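Local coordinates for protein carbohydrate kinase, FGGY (Novosphingobium aromaticivorans, PDB 3H6E) that probably acts as a sugar kinase of the FGGY family, transferring phosphate to a carbohydrate, although its substrate is not established, at residues Trp56-Leu61 with Pro213-Arg218; His67-Ile72 with Thr219-Asp224; Tyr155-Leu160 with Asp206-Leu211; Phe159-Ala164 with Val225-Gly230. All coordinates share one frame; numbering follows the deposited sequence.

All four contacts lie in the N-terminal half of the kinase and rest on apolar packing, with no hydrogen bond between their paired segments. Interaction 1 is partly exposed. It joins two helices, a leucine packing on the chain and guanidinium of an arginine. Interactions 2, 3 and 4 are buried and mainly aliphatic, with a few methyls resting on backbone carbonyls in interaction 3. Interactions 2 and 4 involve neighbouring strands of one mixed sheet, 71-76 and 226-232. Interactions 3 and 4 share Leu160, which meets Leu211 in one and Val227 in the other. Helix 213-219 of interaction 1 leads straight into the loop of interaction 2. These side chains pack a helix and loops against the sheet.

Interaction 1. Residues Trp56-Leu61 with Pro213-Arg218; sequences WLLDVL and PAIAER
Leu58 meets Arg218 through carbon rather than charge. Leu58 CD1 lies 3.4 Å from Arg218 CD, and the same methyl is 3.7 Å from Arg218 NE. The two side chains cross at about a right angle. Leu58 CB sits over one face of the guanidinium, with Arg218 NH1 4.2 Å from that CB. The arginine reaches this place by a bent route. Its CG stands between the backbone N and the carbonyl carbon (chi1 38°), and the chain turns again at chi2 and chi3. On the inner side, Leu58 CD2 makes a looser contact with Ile215 CG2 at 4.5 Å. Asp59 is the nearest acid in these two segments, with OD1 5.2 Å from Arg218 NH1. This is too far for a salt bridge, though the opposite charges would probably attract. A second shell ties the backbones: Ser62 OG hydrogen-bonds with both Leu58 O and Arg218 O. It therefore links helix 50-63 to the end of helix 213-219. Leu58 CD2 also packs on Thr219 CG2, and the Phe159 ring lies close to Leu58. In sequence, helix 50-63 comes before strand 71-76 of a ribonuclease H-like sheet. Other side chains of the helix pack on that sheet, Leu57 on Ile11 and Leu61 on Ile9, while Ile215 and Leu61 both touch Leu160.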
loop_
_atom_site.group_PDB
_atom_site.type_symbol
_atom_site.label_atom_id
_atom_site.label_comp_id
_atom_site.label_asym_id
_atom_site.label_seq_id
_atom_site.Cartn_x
_atom_site.Cartn_y
_atom_site.Cartn_z
ATOM N N TRP A 56 -7.746 8.127 22.238
ATOM C CA TRP A 56 -8.569 6.960 21.927
ATOM C C TRP A 56 -7.818 5.656 22.171
ATOM O O TRP A 56 -8.379 4.696 22.700
ATOM C CB TRP A 56 -9.059 6.995 20.477
ATOM C CG TRP A 56 -9.675 5.694 20.026
ATOM C CD1 TRP A 56 -10.896 5.195 20.389
ATOM C CD2 TRP A 56 -9.101 4.728 19.131
ATOM N NE1 TRP A 56 -11.116 3.984 19.777
ATOM C CE2 TRP A 56 -10.031 3.674 19.000
ATOM C CE3 TRP A 56 -7.893 4.652 18.428
ATOM C CZ2 TRP A 56 -9.792 2.560 18.195
ATOM C CZ3 TRP A 56 -7.657 3.542 17.629
ATOM C CH2 TRP A 56 -8.602 2.513 17.519
ATOM N N LEU A 57 -6.547 5.627 21.788
ATOM C CA LEU A 57 -5.784 4.383 21.827
ATOM C C LEU A 57 -5.128 4.117 23.184
ATOM O O LEU A 57 -4.594 3.036 23.416
ATOM C CB LEU A 57 -4.771 4.318 20.677
ATOM C CG LEU A 57 -3.299 4.662 20.889
ATOM C CD1 LEU A 57 -2.516 3.405 21.222
ATOM C CD2 LEU A 57 -2.742 5.306 19.629
ATOM N N LEU A 58 -5.176 5.098 24.082
ATOM C CA LEU A 58 -4.809 4.854 25.473
ATOM C C LEU A 58 -6.008 4.291 26.228
ATOM O O LEU A 58 -5.850 3.578 27.220
ATOM C CB LEU A 58 -4.282 6.122 26.149
ATOM C CG LEU A 58 -2.778 6.360 25.992
ATOM C CD1 LEU A 58 -2.327 7.560 26.806
ATOM C CD2 LEU A 58 -1.991 5.117 26.388
ATOM N N ASP A 59 -7.205 4.615 25.747
ATOM C CA ASP A 59 -8.438 4.028 26.263
ATOM C C ASP A 59 -8.478 2.546 25.932
ATOM O O ASP A 59 -8.483 1.696 26.820
ATOM C CB ASP A 59 -9.663 4.701 25.642
ATOM C CG ASP A 59 -9.841 6.132 26.100
ATOM O OD1 ASP A 59 -9.249 6.500 27.138
ATOM O OD2 ASP A 59 -10.577 6.886 25.423
ATOM N N VAL A 60 -8.510 2.247 24.639
ATOM C CA VAL A 60 -8.628 0.874 24.167
ATOM C C VAL A 60 -7.498 -0.012 24.687
ATOM O O VAL A 60 -7.704 -1.197 24.951
ATOM C CB VAL A 60 -8.702 0.814 22.623
ATOM C CG1 VAL A 60 -7.610 1.662 22.009
ATOM C CG2 VAL A 60 -8.617 -0.622 22.131
ATOM N N LEU A 61 -6.310 0.565 24.841
ATOM C CA LEU A 61 -5.182 -0.171 25.405
ATOM C C LEU A 61 -5.465 -0.576 26.848
ATOM O O LEU A 61 -5.049 -1.646 27.295
ATOM C CB LEU A 61 -3.893 0.651 25.336
ATOM C CG LEU A 61 -3.116 0.622 24.019
ATOM C CD1 LEU A 61 -1.766 1.277 24.207
ATOM C CD2 LEU A 61 -2.947 -0.798 23.520
ATOM N N PRO A 213 6.930 4.101 31.517
ATOM C CA PRO A 213 6.318 3.871 32.830
ATOM C C PRO A 213 4.999 4.624 32.970
ATOM O O PRO A 213 3.978 4.020 33.304
ATOM C CB PRO A 213 7.359 4.431 33.802
ATOM C CG PRO A 213 8.653 4.293 33.078
ATOM C CD PRO A 213 8.337 4.528 31.626
ATOM N N ALA A 214 5.021 5.926 32.706
ATOM C CA ALA A 214 3.815 6.743 32.798
ATOM C C ALA A 214 2.706 6.205 31.908
ATOM O O ALA A 214 1.529 6.461 32.152
ATOM C CB ALA A 214 4.120 8.188 32.445
ATOM N N ILE A 215 3.085 5.459 30.874
ATOM C CA ILE A 215 2.110 4.858 29.967
ATOM C C ILE A 215 1.683 3.466 30.422
ATOM O O ILE A 215 0.494 3.148 30.431
ATOM C CB ILE A 215 2.627 4.806 28.516
ATOM C CG1 ILE A 215 2.300 6.115 27.801
ATOM C CG2 ILE A 215 2.008 3.640 27.765
ATOM C CD1 ILE A 215 2.398 6.025 26.302
ATOM N N ALA A 216 2.653 2.640 30.799
ATOM C CA ALA A 216 2.362 1.312 31.327
ATOM C C ALA A 216 1.332 1.433 32.440
ATOM O O ALA A 216 0.558 0.511 32.697
ATOM C CB ALA A 216 3.633 0.655 31.847
ATOM N N GLU A 217 1.326 2.595 33.085
ATOM C CA GLU A 217 0.448 2.858 34.213
ATOM C C GLU A 217 -1.020 2.922 33.807
ATOM O O GLU A 217 -1.797 2.011 34.091
ATOM C CB GLU A 217 0.847 4.172 34.890
ATOM C CG GLU A 217 0.419 4.256 36.341
ATOM C CD GLU A 217 0.944 3.089 37.155
ATOM O OE1 GLU A 217 1.992 2.525 36.772
ATOM O OE2 GLU A 217 0.309 2.735 38.172
ATOM N N ARG A 218 -1.388 4.010 33.141
ATOM C CA ARG A 218 -2.785 4.285 32.825
ATOM C C ARG A 218 -3.404 3.308 31.824
ATOM O O ARG A 218 -4.592 3.404 31.511
ATOM C CB ARG A 218 -2.936 5.719 32.325
ATOM C CG ARG A 218 -1.789 6.181 31.456
ATOM C CD ARG A 218 -2.297 6.798 30.165
ATOM N NE ARG A 218 -3.365 7.775 30.372
ATOM C CZ ARG A 218 -4.663 7.480 30.389
ATOM N NH1 ARG A 218 -5.069 6.227 30.228
ATOM N NH2 ARG A 218 -5.559 8.439 30.574
#

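Interaction 2. Residues His67-Ile72 with Thr219-Asp224; sequences HPVTTI and TGLSPD
Val69 and Leu221 form a small, buried aliphatic contact between two loops at one end of the sheet, and Ile72 extends it. Val69 CG2 is 3.9 Å from Leu221 CD2, and Val69 CB is nearly as close to that methyl. The valine holds CG1 anti to its N (chi1 -176°), which leaves CG2 as the methyl that meets the leucine. The other branch of the leucine serves the strand: Leu221 CD1 lies 4.4 Å from Ile72 CD1. The approach is thus methyl to methyl, one leucine branch for each partner. Segment 67-72 leads into strand 71-76, which pairs with both strand 9-13 and strand 226-232. These are central strands of the ribonuclease H-like sheet that actin-related sugar kinases share. Local turns shape both loops. Pro68 is the centre of an inverse gamma turn, closed by a weak bond from Val69 N to His67 O. Thr219 makes an ST turn, with Leu221 N bonded to Thr219 OG1 at 3.1 Å. Gly220, between them, takes a positive phi of 71°. Ser222 makes a second ST turn, its OG accepting from Asp224 N at 3.1 Å with an N-H...O angle of 161°. Leu211 packs on Leu221 and Ile72, and Ile9 lies against Val69.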
loop_
_atom_site.group_PDB
_atom_site.type_symbol
_atom_site.label_atom_id
_atom_site.label_comp_id
_atom_site.label_asym_id
_atom_site.label_seq_id
_atom_site.Cartn_x
_atom_site.Cartn_y
_atom_site.Cartn_z
ATOM N N HIS A 67 -4.594 -9.081 30.044
ATOM C CA HIS A 67 -3.938 -10.016 29.138
ATOM C C HIS A 67 -2.414 -10.015 29.263
ATOM O O HIS A 67 -1.812 -8.995 29.601
ATOM C CB HIS A 67 -4.352 -9.721 27.697
ATOM C CG HIS A 67 -5.829 -9.788 27.470
ATOM N ND1 HIS A 67 -6.683 -8.766 27.824
ATOM C CD2 HIS A 67 -6.603 -10.755 26.924
ATOM C CE1 HIS A 67 -7.921 -9.100 27.504
ATOM N NE2 HIS A 67 -7.900 -10.301 26.957
ATOM N N PRO A 68 -1.790 -11.173 28.986
ATOM C CA PRO A 68 -0.339 -11.389 29.032
ATOM C C PRO A 68 0.373 -10.725 27.858
ATOM O O PRO A 68 0.988 -11.421 27.047
ATOM C CB PRO A 68 -0.205 -12.915 28.902
ATOM C CG PRO A 68 -1.575 -13.464 29.139
ATOM C CD PRO A 68 -2.511 -12.414 28.660
ATOM N N VAL A 69 0.293 -9.401 27.772
ATOM C CA VAL A 69 0.871 -8.675 26.646
ATOM C C VAL A 69 2.382 -8.486 26.789
ATOM O O VAL A 69 2.867 -7.932 27.780
ATOM C CB VAL A 69 0.182 -7.312 26.436
ATOM C CG1 VAL A 69 0.744 -6.618 25.200
ATOM C CG2 VAL A 69 -1.324 -7.502 26.313
ATOM N N THR A 70 3.118 -8.954 25.787
ATOM C CA THR A 70 4.573 -8.915 25.821
ATOM C C THR A 70 5.166 -8.115 24.664
ATOM O O THR A 70 6.373 -7.877 24.624
ATOM C CB THR A 70 5.170 -10.335 25.806
ATOM O OG1 THR A 70 4.750 -11.024 24.621
ATOM C CG2 THR A 70 4.709 -11.115 27.027
ATOM N N THR A 71 4.319 -7.705 23.726
ATOM C CA THR A 71 4.781 -6.955 22.562
ATOM C C THR A 71 3.677 -6.117 21.926
ATOM O O THR A 71 2.535 -6.564 21.795
ATOM C CB THR A 71 5.368 -7.891 21.479
ATOM O OG1 THR A 71 6.511 -8.581 21.997
ATOM C CG2 THR A 71 5.786 -7.094 20.257
ATOM N N ILE A 72 4.029 -4.894 21.542
ATOM C CA ILE A 72 3.177 -4.064 20.701
ATOM C C ILE A 72 3.936 -3.715 19.423
ATOM O O ILE A 72 5.121 -3.381 19.468
ATOM C CB ILE A 72 2.784 -2.751 21.391
ATOM C CG1 ILE A 72 2.119 -3.020 22.737
ATOM C CG2 ILE A 72 1.859 -1.934 20.499
ATOM C CD1 ILE A 72 1.809 -1.751 23.504
ATOM N N THR A 219 -2.603 2.375 31.318
ATOM C CA THR A 219 -3.132 1.314 30.470
ATOM C C THR A 219 -3.176 0.015 31.257
ATOM O O THR A 219 -3.855 -0.938 30.872
ATOM C CB THR A 219 -2.274 1.097 29.212
ATOM O OG1 THR A 219 -1.080 0.386 29.562
ATOM C CG2 THR A 219 -1.909 2.428 28.578
ATOM N N GLY A 220 -2.444 -0.015 32.365
ATOM C CA GLY A 220 -2.388 -1.195 33.205
ATOM C C GLY A 220 -1.620 -2.319 32.541
ATOM O O GLY A 220 -1.735 -3.480 32.935
ATOM N N LEU A 221 -0.845 -1.975 31.518
ATOM C CA LEU A 221 0.024 -2.940 30.859
ATOM C C LEU A 221 1.368 -2.997 31.580
ATOM O O LEU A 221 1.791 -2.021 32.197
ATOM C CB LEU A 221 0.227 -2.573 29.387
ATOM C CG LEU A 221 -0.983 -2.720 28.463
ATOM C CD1 LEU A 221 -0.687 -2.115 27.104
ATOM C CD2 LEU A 221 -1.388 -4.183 28.323
ATOM N N SER A 222 2.031 -4.146 31.505
ATOM C CA SER A 222 3.306 -4.330 32.183
ATOM C C SER A 222 4.367 -3.402 31.614
ATOM O O SER A 222 4.410 -3.170 30.406
ATOM C CB SER A 222 3.769 -5.781 32.068
ATOM O OG SER A 222 5.106 -5.913 32.512
ATOM N N PRO A 223 5.229 -2.864 32.489
ATOM C CA PRO A 223 6.340 -2.008 32.056
ATOM C C PRO A 223 7.307 -2.787 31.172
ATOM O O PRO A 223 8.153 -2.193 30.508
ATOM C CB PRO A 223 7.026 -1.631 33.374
ATOM C CG PRO A 223 5.992 -1.849 34.426
ATOM C CD PRO A 223 5.185 -3.013 33.952
ATOM N N ASP A 224 7.168 -4.110 31.169
ATOM C CA ASP A 224 8.037 -4.986 30.391
ATOM C C ASP A 224 7.608 -5.094 28.930
ATOM O O ASP A 224 8.347 -5.631 28.100
ATOM C CB ASP A 224 8.086 -6.379 31.020
ATOM C CG ASP A 224 8.965 -6.428 32.255
ATOM O OD1 ASP A 224 10.129 -5.972 32.172
ATOM O OD2 ASP A 224 8.494 -6.926 33.304
#

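Interaction 3. Residues Tyr155-Leu160 with Asp206-Leu211; sequences YWAWFL and DTVGAL
Ala157, on the last turn of helix 152-159, touches Val208 of the edge strand. Ala157 CB is 4.0 Å from Val208 CG2, while Val208 CG1 lies at the same distance from Ala157 O. The two valine methyls thus meet the alanine at different points, one at its side chain and one at its carbonyl. Leu160 follows, just beyond the helix, and packs on Leu211. Here Leu160 CB approaches Leu211 CD1 to 3.6 Å. The Leu211 chain swings away from its own backbone N (chi1 -155°), and its CD1 also lies 3.5 Å from Leu160 O. The backbones come close too: Leu211 CA makes a CA-H...O contact of 3.4 Å with Leu160 O, bent to 141° at the hydrogen. Beyond this pair, Leu160 has a backbone hydrogen bond with Leu212. Strand 207-210 contains a classic beta bulge, in which Val208 and Gly209 both face Val227. At the backbone angles of Gly209 a side chain would press on the carbonyl O of Val208, so glycine suits the bulge. The strand forms one edge of the six-stranded sheet, antiparallel to strand 226-232. The end of helix 152-159 packs over one face of that sheet, Ala157 also reaching Val227 and Pro74, and its Trp156 packs on Thr53 and Leu57 of helix 50-63.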
loop_
_atom_site.group_PDB
_atom_site.type_symbol
_atom_site.label_atom_id
_atom_site.label_comp_id
_atom_site.label_asym_id
_atom_site.label_seq_id
_atom_site.Cartn_x
_atom_site.Cartn_y
_atom_site.Cartn_z
ATOM N N TYR A 155 6.052 7.208 14.754
ATOM C CA TYR A 155 5.665 8.251 15.695
ATOM C C TYR A 155 4.957 7.624 16.880
ATOM O O TYR A 155 5.123 8.046 18.026
ATOM C CB TYR A 155 4.751 9.298 15.058
ATOM C CG TYR A 155 4.049 10.110 16.115
ATOM C CD1 TYR A 155 4.722 11.105 16.808
ATOM C CD2 TYR A 155 2.729 9.848 16.464
ATOM C CE1 TYR A 155 4.095 11.837 17.797
ATOM C CE2 TYR A 155 2.092 10.578 17.451
ATOM C CZ TYR A 155 2.781 11.572 18.114
ATOM O OH TYR A 155 2.164 12.310 19.099
ATOM N N TRP A 156 4.166 6.603 16.591
ATOM C CA TRP A 156 3.369 5.960 17.612
ATOM C C TRP A 156 4.223 5.068 18.499
ATOM O O TRP A 156 3.917 4.873 19.672
ATOM C CB TRP A 156 2.209 5.209 16.961
ATOM C CG TRP A 156 1.293 6.165 16.284
ATOM C CD1 TRP A 156 1.138 6.350 14.940
ATOM C CD2 TRP A 156 0.442 7.124 16.923
ATOM N NE1 TRP A 156 0.222 7.347 14.705
ATOM C CE2 TRP A 156 -0.219 7.840 15.906
ATOM C CE3 TRP A 156 0.167 7.438 18.258
ATOM C CZ2 TRP A 156 -1.143 8.849 16.183
ATOM C CZ3 TRP A 156 -0.746 8.440 18.530
ATOM C CH2 TRP A 156 -1.389 9.134 17.497
ATOM N N ALA A 157 5.309 4.549 17.937
ATOM C CA ALA A 157 6.253 3.751 18.713
ATOM C C ALA A 157 7.092 4.630 19.645
ATOM O O ALA A 157 7.744 4.127 20.550
ATOM C CB ALA A 157 7.146 2.920 17.798
ATOM N N TRP A 158 7.068 5.941 19.419
ATOM C CA TRP A 158 7.765 6.891 20.284
ATOM C C TRP A 158 6.783 7.440 21.309
ATOM O O TRP A 158 7.168 7.880 22.393
ATOM C CB TRP A 158 8.363 8.029 19.452
ATOM C CG TRP A 158 8.682 9.273 20.232
ATOM C CD1 TRP A 158 9.903 9.645 20.721
ATOM C CD2 TRP A 158 7.768 10.315 20.601
ATOM N NE1 TRP A 158 9.803 10.849 21.378
ATOM C CE2 TRP A 158 8.505 11.283 21.318
ATOM C CE3 TRP A 158 6.398 10.522 20.401
ATOM C CZ2 TRP A 158 7.919 12.441 21.832
ATOM C CZ3 TRP A 158 5.816 11.676 20.915
ATOM C CH2 TRP A 158 6.578 12.619 21.622
ATOM N N PHE A 159 5.507 7.412 20.941
ATOM C CA PHE A 159 4.418 7.822 21.815
ATOM C C PHE A 159 4.364 6.908 23.035
ATOM O O PHE A 159 4.024 7.343 24.131
ATOM C CB PHE A 159 3.099 7.744 21.041
ATOM C CG PHE A 159 1.912 8.279 21.787
ATOM C CD1 PHE A 159 1.579 9.622 21.714
ATOM C CD2 PHE A 159 1.112 7.434 22.542
ATOM C CE1 PHE A 159 0.482 10.118 22.396
ATOM C CE2 PHE A 159 0.014 7.921 23.225
ATOM C CZ PHE A 159 -0.302 9.268 23.152
ATOM N N LEU A 160 4.711 5.641 22.827
ATOM C CA LEU A 160 4.644 4.623 23.870
ATOM C C LEU A 160 6.004 4.336 24.495
ATOM O O LEU A 160 6.098 3.542 25.428
ATOM C CB LEU A 160 4.127 3.305 23.290
ATOM C CG LEU A 160 2.841 3.228 22.469
ATOM C CD1 LEU A 160 2.823 1.925 21.677
ATOM C CD2 LEU A 160 1.615 3.338 23.364
ATOM N N ASP A 206 12.822 -4.654 14.935
ATOM C CA ASP A 206 13.655 -4.310 16.081
ATOM C C ASP A 206 12.795 -3.804 17.216
ATOM O O ASP A 206 11.688 -3.326 16.995
ATOM C CB ASP A 206 14.678 -3.234 15.714
ATOM C CG ASP A 206 15.817 -3.776 14.885
ATOM O OD1 ASP A 206 16.034 -5.005 14.918
ATOM O OD2 ASP A 206 16.493 -2.975 14.202
ATOM N N THR A 207 13.312 -3.909 18.435
ATOM C CA THR A 207 12.622 -3.377 19.600
ATOM C C THR A 207 13.016 -1.922 19.799
ATOM O O THR A 207 14.196 -1.609 19.964
ATOM C CB THR A 207 12.971 -4.160 20.877
ATOM O OG1 THR A 207 12.641 -5.544 20.702
ATOM C CG2 THR A 207 12.202 -3.604 22.059
ATOM N N VAL A 208 12.032 -1.033 19.766
ATOM C CA VAL A 208 12.283 0.376 20.027
ATOM C C VAL A 208 12.606 0.557 21.504
ATOM O O VAL A 208 13.483 1.340 21.871
ATOM C CB VAL A 208 11.076 1.254 19.650
ATOM C CG1 VAL A 208 11.387 2.722 19.910
ATOM C CG2 VAL A 208 10.709 1.039 18.197
ATOM N N GLY A 209 11.896 -0.180 22.350
ATOM C CA GLY A 209 12.150 -0.143 23.777
ATOM C C GLY A 209 10.963 -0.604 24.595
ATOM O O GLY A 209 9.941 -1.017 24.049
ATOM N N ALA A 210 11.103 -0.535 25.915
ATOM C CA ALA A 210 10.026 -0.908 26.818
ATOM C C ALA A 210 8.980 0.197 26.886
ATOM O O ALA A 210 9.269 1.358 26.609
ATOM C CB ALA A 210 10.572 -1.207 28.198
ATOM N N LEU A 211 7.760 -0.177 27.252
ATOM C CA LEU A 211 6.670 0.778 27.384
ATOM C C LEU A 211 7.025 1.831 28.432
ATOM O O LEU A 211 7.538 1.498 29.502
ATOM C CB LEU A 211 5.392 0.042 27.789
ATOM C CG LEU A 211 4.049 0.671 27.427
ATOM C CD1 LEU A 211 3.924 0.817 25.918
ATOM C CD2 LEU A 211 2.903 -0.164 27.986
#

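Interaction 4. Residues Phe159-Ala164 with Val225-Gly230; sequences FLTGRA and VQVLAG
With CG1 of Val227 opposite its backbone N (chi1 -174°), CG2 faces Leu160 CB, and the leucine's chi1 of -52° brings CD1 to the same methyl. Val227 CG2 lies 4.1 Å from Leu160 CB and 4.2 Å from Leu160 CD1, and the side chains cross at about a right angle. The contact sets the loop after helix 152-159 against strand 226-232, which in the ribonuclease H-like fold runs between strands 71-76 and 207-210. Val227 is buried on the face of the sheet that meets this loop. Ala157, Leu211 and Pro74 also touch it. The next loop residue, Thr161, also turns its side chain toward the strand. Its hydroxyl is hydrogen-bonded to Ala210 O on the edge strand, so this buried polar atom has a partner. Gly162 then bends the chain with a positive phi of 79°. Arg163 follows and bonds through NE to Val208 O, a second tie from the loop to the edge strand. Toward the strand of Val227 itself the threonine packs only loosely, with Thr161 OG1 4.4 Å from Val227 CG2.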
loop_
_atom_site.group_PDB
_atom_site.type_symbol
_atom_site.label_atom_id
_atom_site.label_comp_id
_atom_site.label_asym_id
_atom_site.label_seq_id
_atom_site.Cartn_x
_atom_site.Cartn_y
_atom_site.Cartn_z
ATOM N N PHE A 159 5.507 7.412 20.941
ATOM C CA PHE A 159 4.418 7.822 21.815
ATOM C C PHE A 159 4.364 6.908 23.035
ATOM O O PHE A 159 4.024 7.343 24.131
ATOM C CB PHE A 159 3.099 7.744 21.041
ATOM C CG PHE A 159 1.912 8.279 21.787
ATOM C CD1 PHE A 159 1.579 9.622 21.714
ATOM C CD2 PHE A 159 1.112 7.434 22.542
ATOM C CE1 PHE A 159 0.482 10.118 22.396
ATOM C CE2 PHE A 159 0.014 7.921 23.225
ATOM C CZ PHE A 159 -0.302 9.268 23.152
ATOM N N LEU A 160 4.711 5.641 22.827
ATOM C CA LEU A 160 4.644 4.623 23.870
ATOM C C LEU A 160 6.004 4.336 24.495
ATOM O O LEU A 160 6.098 3.542 25.428
ATOM C CB LEU A 160 4.127 3.305 23.290
ATOM C CG LEU A 160 2.841 3.228 22.469
ATOM C CD1 LEU A 160 2.823 1.925 21.677
ATOM C CD2 LEU A 160 1.615 3.338 23.364
ATOM N N THR A 161 7.058 4.961 23.979
ATOM C CA THR A 161 8.406 4.502 24.301
ATOM C C THR A 161 9.405 5.619 24.613
ATOM O O THR A 161 10.422 5.381 25.270
ATOM C CB THR A 161 8.968 3.643 23.152
ATOM O OG1 THR A 161 9.727 2.551 23.683
ATOM C CG2 THR A 161 9.837 4.478 22.238
ATOM N N GLY A 162 9.125 6.829 24.141
ATOM C CA GLY A 162 10.026 7.947 24.350
ATOM C C GLY A 162 11.213 7.959 23.403
ATOM O O GLY A 162 11.899 8.970 23.272
ATOM N N ARG A 163 11.467 6.836 22.741
ATOM C CA ARG A 163 12.566 6.767 21.788
ATOM C C ARG A 163 12.097 7.016 20.362
ATOM O O ARG A 163 11.198 6.340 19.859
ATOM C CB ARG A 163 13.301 5.425 21.874
ATOM C CG ARG A 163 14.491 5.334 20.924
ATOM C CD ARG A 163 15.561 4.383 21.436
ATOM N NE ARG A 163 15.447 3.047 20.863
ATOM C CZ ARG A 163 16.219 2.585 19.879
ATOM N NH1 ARG A 163 17.165 3.353 19.351
ATOM N NH2 ARG A 163 16.046 1.352 19.423
ATOM N N ALA A 164 12.719 7.998 19.721
ATOM C CA ALA A 164 12.454 8.300 18.325
ATOM C C ALA A 164 13.301 7.415 17.418
ATOM O O ALA A 164 14.502 7.237 17.644
ATOM C CB ALA A 164 12.736 9.768 18.041
ATOM N N VAL A 225 6.414 -4.596 28.620
ATOM C CA VAL A 225 5.913 -4.627 27.253
ATOM C C VAL A 225 6.941 -4.005 26.320
ATOM O O VAL A 225 7.493 -2.943 26.612
ATOM C CB VAL A 225 4.576 -3.872 27.111
ATOM C CG1 VAL A 225 4.161 -3.793 25.645
ATOM C CG2 VAL A 225 3.496 -4.544 27.936
ATOM N N GLN A 226 7.200 -4.677 25.202
ATOM C CA GLN A 226 8.169 -4.188 24.231
ATOM C C GLN A 226 7.494 -3.621 22.986
ATOM O O GLN A 226 6.602 -4.242 22.412
ATOM C CB GLN A 226 9.153 -5.295 23.843
ATOM C CG GLN A 226 9.993 -5.816 25.003
ATOM C CD GLN A 226 10.873 -4.742 25.627
ATOM O OE1 GLN A 226 11.269 -4.847 26.787
ATOM N NE2 GLN A 226 11.177 -3.703 24.860
ATOM N N VAL A 227 7.920 -2.431 22.578
ATOM C CA VAL A 227 7.393 -1.820 21.368
ATOM C C VAL A 227 8.360 -2.040 20.211
ATOM O O VAL A 227 9.571 -1.889 20.367
ATOM C CB VAL A 227 7.158 -0.319 21.552
ATOM C CG1 VAL A 227 6.473 0.253 20.326
ATOM C CG2 VAL A 227 6.330 -0.061 22.803
ATOM N N LEU A 228 7.820 -2.410 19.054
ATOM C CA LEU A 228 8.637 -2.606 17.862
ATOM C C LEU A 228 8.632 -1.352 17.000
ATOM O O LEU A 228 7.761 -0.496 17.149
ATOM C CB LEU A 228 8.137 -3.806 17.060
ATOM C CG LEU A 228 8.790 -5.153 17.390
ATOM C CD1 LEU A 228 9.218 -5.222 18.848
ATOM C CD2 LEU A 228 7.862 -6.311 17.027
ATOM N N ALA A 229 9.612 -1.241 16.110
ATOM C CA ALA A 229 9.695 -0.098 15.209
ATOM C C ALA A 229 8.389 0.061 14.441
ATOM O O ALA A 229 7.819 1.149 14.381
ATOM C CB ALA A 229 10.860 -0.258 14.253
ATOM N N GLY A 230 7.911 -1.035 13.865
ATOM C CA GLY A 230 6.684 -1.007 13.094
ATOM C C GLY A 230 6.966 -0.749 11.629
ATOM O O GLY A 230 8.126 -0.729 11.208
#